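Local coordinates for protein NAD_Gly3P_dh, NAD-dependent glycerol-3-phosphate dehydrogenase (Streptosporangium roseum, PDB 5OCM) that binds NADP(H) and is described as an imine reductase, probably using the cofactor to reduce imines to amines, at residues R87-L92 with R110-L115. Numbering follows the deposited sequence.
Sequences RVLVNL and RGITYL
Leu89 and Tyr114 are paired in two neighbouring parallel strands. Three backbone hydrogen bonds join the strands: Leu89 N to Thr113 O, Leu115 N to Leu89 O, and Asn91 N to Leu115 O, the last 3.0 Å long. A water lies between Arg87 O and Thr113 N, but its distance to the carbonyl is too short to be relied on.

The Tyr114 side chain reaches Leu89 and Asn91. Its CB starts on the same face of the sheet as the Leu89 side chain. CG stands anti to the backbone N (chi1 -179°), beside the carbonyl carbon, and the ring slants forward and across to Asn91. CD1 lies 3.8 Å from Leu89 CD2, while Leu89 CG sits at the ring edge, in its plane. CE1 comes next, 3.7 Å from Asn91 CB. At the tip, Tyr114 OH accepts a hydrogen bond from Asn91 ND2, 3.1 Å away. The oxygen lies close to the amide plane, although the amide and ring planes are 48° apart. Asn91 OD1 bonds to Thr93 OG1, so both ends of the amide are held. A leucine in place of Tyr114 would probably leave Asn91 ND2 without this acceptor and the amide less firmly oriented.

Beyond the ring, helix 97-109 packs on Tyr114 through Thr103, Ala104 and Ala107. Strand 88-91, this helix and strand 113-120 form a beta-alpha-beta unit of the Rossmann-type NADP-binding domain, with the Asn91 side chain about 7 Å from the bound cofactor.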
loop_
_atom_site.group_PDB
_atom_site.type_symbol
_atom_site.label_atom_id
_atom_site.label_comp_id
_atom_site.label_asym_id
_atom_site.label_seq_id
_atom_site.Cartn_x
_atom_site.Cartn_y
_atom_site.Cartn_z
ATOM N N ARG A 87 -10.841 0.696 -38.395
ATOM C CA ARG A 87 -11.345 0.336 -37.067
ATOM C C ARG A 87 -10.352 0.846 -36.048
ATOM O O ARG A 87 -9.239 1.157 -36.338
ATOM C CB ARG A 87 -11.518 -1.175 -36.898
ATOM C CG ARG A 87 -12.406 -1.788 -37.976
ATOM C CD ARG A 87 -12.467 -3.306 -37.901
ATOM N NE ARG A 87 -12.974 -3.798 -39.161
ATOM C CZ ARG A 87 -14.246 -3.846 -39.518
ATOM N NH1 ARG A 87 -15.209 -3.502 -38.711
ATOM N NH2 ARG A 87 -14.545 -4.257 -40.746
ATOM N N VAL A 88 -10.818 1.004 -34.808
ATOM C CA VAL A 88 -9.955 1.453 -33.740
ATOM C C VAL A 88 -9.636 0.234 -32.885
ATOM O O VAL A 88 -10.545 -0.453 -32.443
ATOM C CB VAL A 88 -10.576 2.591 -32.956
ATOM C CG1 VAL A 88 -9.771 2.884 -31.698
ATOM C CG2 VAL A 88 -10.772 3.814 -33.885
ATOM N N LEU A 89 -8.354 -0.041 -32.739
ATOM C CA LEU A 89 -7.873 -1.191 -32.024
ATOM C C LEU A 89 -7.443 -0.717 -30.636
ATOM O O LEU A 89 -6.670 0.252 -30.525
ATOM C CB LEU A 89 -6.684 -1.788 -32.748
ATOM C CG LEU A 89 -5.913 -2.895 -32.078
ATOM C CD1 LEU A 89 -6.792 -4.101 -31.863
ATOM C CD2 LEU A 89 -4.651 -3.250 -32.876
ATOM N N VAL A 90 -7.921 -1.410 -29.601
ATOM C CA VAL A 90 -7.634 -1.069 -28.214
ATOM C C VAL A 90 -7.007 -2.299 -27.569
ATOM O O VAL A 90 -7.629 -3.372 -27.536
ATOM C CB VAL A 90 -8.915 -0.707 -27.442
ATOM C CG1 VAL A 90 -8.626 -0.460 -25.946
ATOM C CG2 VAL A 90 -9.633 0.494 -28.099
ATOM N N ASN A 91 -5.761 -2.183 -27.108
ATOM C CA ASN A 91 -5.046 -3.317 -26.544
ATOM C C ASN A 91 -4.921 -3.147 -25.051
ATOM O O ASN A 91 -4.304 -2.193 -24.589
ATOM C CB ASN A 91 -3.674 -3.411 -27.191
ATOM C CG ASN A 91 -2.863 -4.613 -26.708
ATOM O OD1 ASN A 91 -3.379 -5.520 -26.032
ATOM N ND2 ASN A 91 -1.596 -4.663 -27.178
ATOM N N LEU A 92 -5.574 -4.030 -24.318
ATOM C CA LEU A 92 -5.601 -4.021 -22.847
ATOM C C LEU A 92 -4.780 -5.173 -22.260
ATOM O O LEU A 92 -4.865 -5.506 -21.050
ATOM C CB LEU A 92 -7.049 -4.057 -22.338
ATOM C CG LEU A 92 -7.935 -2.866 -22.749
ATOM C CD1 LEU A 92 -9.341 -2.986 -22.179
ATOM C CD2 LEU A 92 -7.274 -1.554 -22.384
ATOM N N ARG A 110 0.119 0.236 -41.009
ATOM C CA ARG A 110 -1.116 -0.268 -41.633
ATOM C C ARG A 110 -2.306 0.649 -41.542
ATOM O O ARG A 110 -3.402 0.293 -41.962
ATOM C CB ARG A 110 -1.436 -1.645 -41.016
ATOM C CG ARG A 110 -0.445 -2.701 -41.423
ATOM C CD ARG A 110 -0.349 -3.854 -40.441
ATOM N NE ARG A 110 0.667 -4.798 -40.863
ATOM C CZ ARG A 110 1.974 -4.646 -40.702
ATOM N NH1 ARG A 110 2.470 -3.598 -40.092
ATOM N NH2 ARG A 110 2.805 -5.562 -41.150
ATOM N N GLY A 111 -2.118 1.872 -41.035
ATOM C CA GLY A 111 -3.188 2.834 -40.920
ATOM C C GLY A 111 -4.273 2.449 -39.930
ATOM O O GLY A 111 -5.404 2.812 -40.104
ATOM N N ILE A 112 -3.927 1.663 -38.904
ATOM C CA ILE A 112 -4.900 1.239 -37.869
ATOM C C ILE A 112 -4.784 2.181 -36.693
ATOM O O ILE A 112 -3.713 2.255 -36.136
ATOM C CB ILE A 112 -4.612 -0.173 -37.412
ATOM C CG1 ILE A 112 -4.730 -1.155 -38.613
ATOM C CG2 ILE A 112 -5.610 -0.570 -36.328
ATOM C CD1 ILE A 112 -4.020 -2.517 -38.275
ATOM N N THR A 113 -5.865 2.863 -36.332
ATOM C CA THR A 113 -5.784 3.768 -35.170
ATOM C C THR A 113 -5.736 2.908 -33.911
ATOM O O THR A 113 -6.451 1.879 -33.817
ATOM C CB THR A 113 -6.770 4.988 -35.153
ATOM O OG1 THR A 113 -7.584 5.131 -33.927
ATOM C CG2 THR A 113 -7.376 5.311 -36.422
ATOM N N TYR A 114 -4.840 3.242 -33.002
ATOM C CA TYR A 114 -4.431 2.324 -31.937
ATOM C C TYR A 114 -4.381 3.037 -30.590
ATOM O O TYR A 114 -3.732 4.082 -30.464
ATOM C CB TYR A 114 -3.050 1.779 -32.247
ATOM C CG TYR A 114 -2.530 0.818 -31.243
ATOM C CD1 TYR A 114 -3.180 -0.363 -30.984
ATOM C CD2 TYR A 114 -1.345 1.062 -30.564
ATOM C CE1 TYR A 114 -2.694 -1.264 -30.056
ATOM C CE2 TYR A 114 -0.832 0.149 -29.611
ATOM C CZ TYR A 114 -1.509 -0.985 -29.337
ATOM O OH TYR A 114 -1.029 -1.901 -28.446
ATOM N N LEU A 115 -5.060 2.466 -29.589
ATOM C CA LEU A 115 -4.972 2.914 -28.213
ATOM C C LEU A 115 -4.423 1.771 -27.399
ATOM O O LEU A 115 -4.846 0.616 -27.556
ATOM C CB LEU A 115 -6.344 3.286 -27.685
ATOM C CG LEU A 115 -6.957 4.575 -28.281
ATOM C CD1 LEU A 115 -8.388 4.733 -27.833
ATOM C CD2 LEU A 115 -6.121 5.821 -27.903
HETATM O O HOH W 1 -8.313 2.859 -37.910
#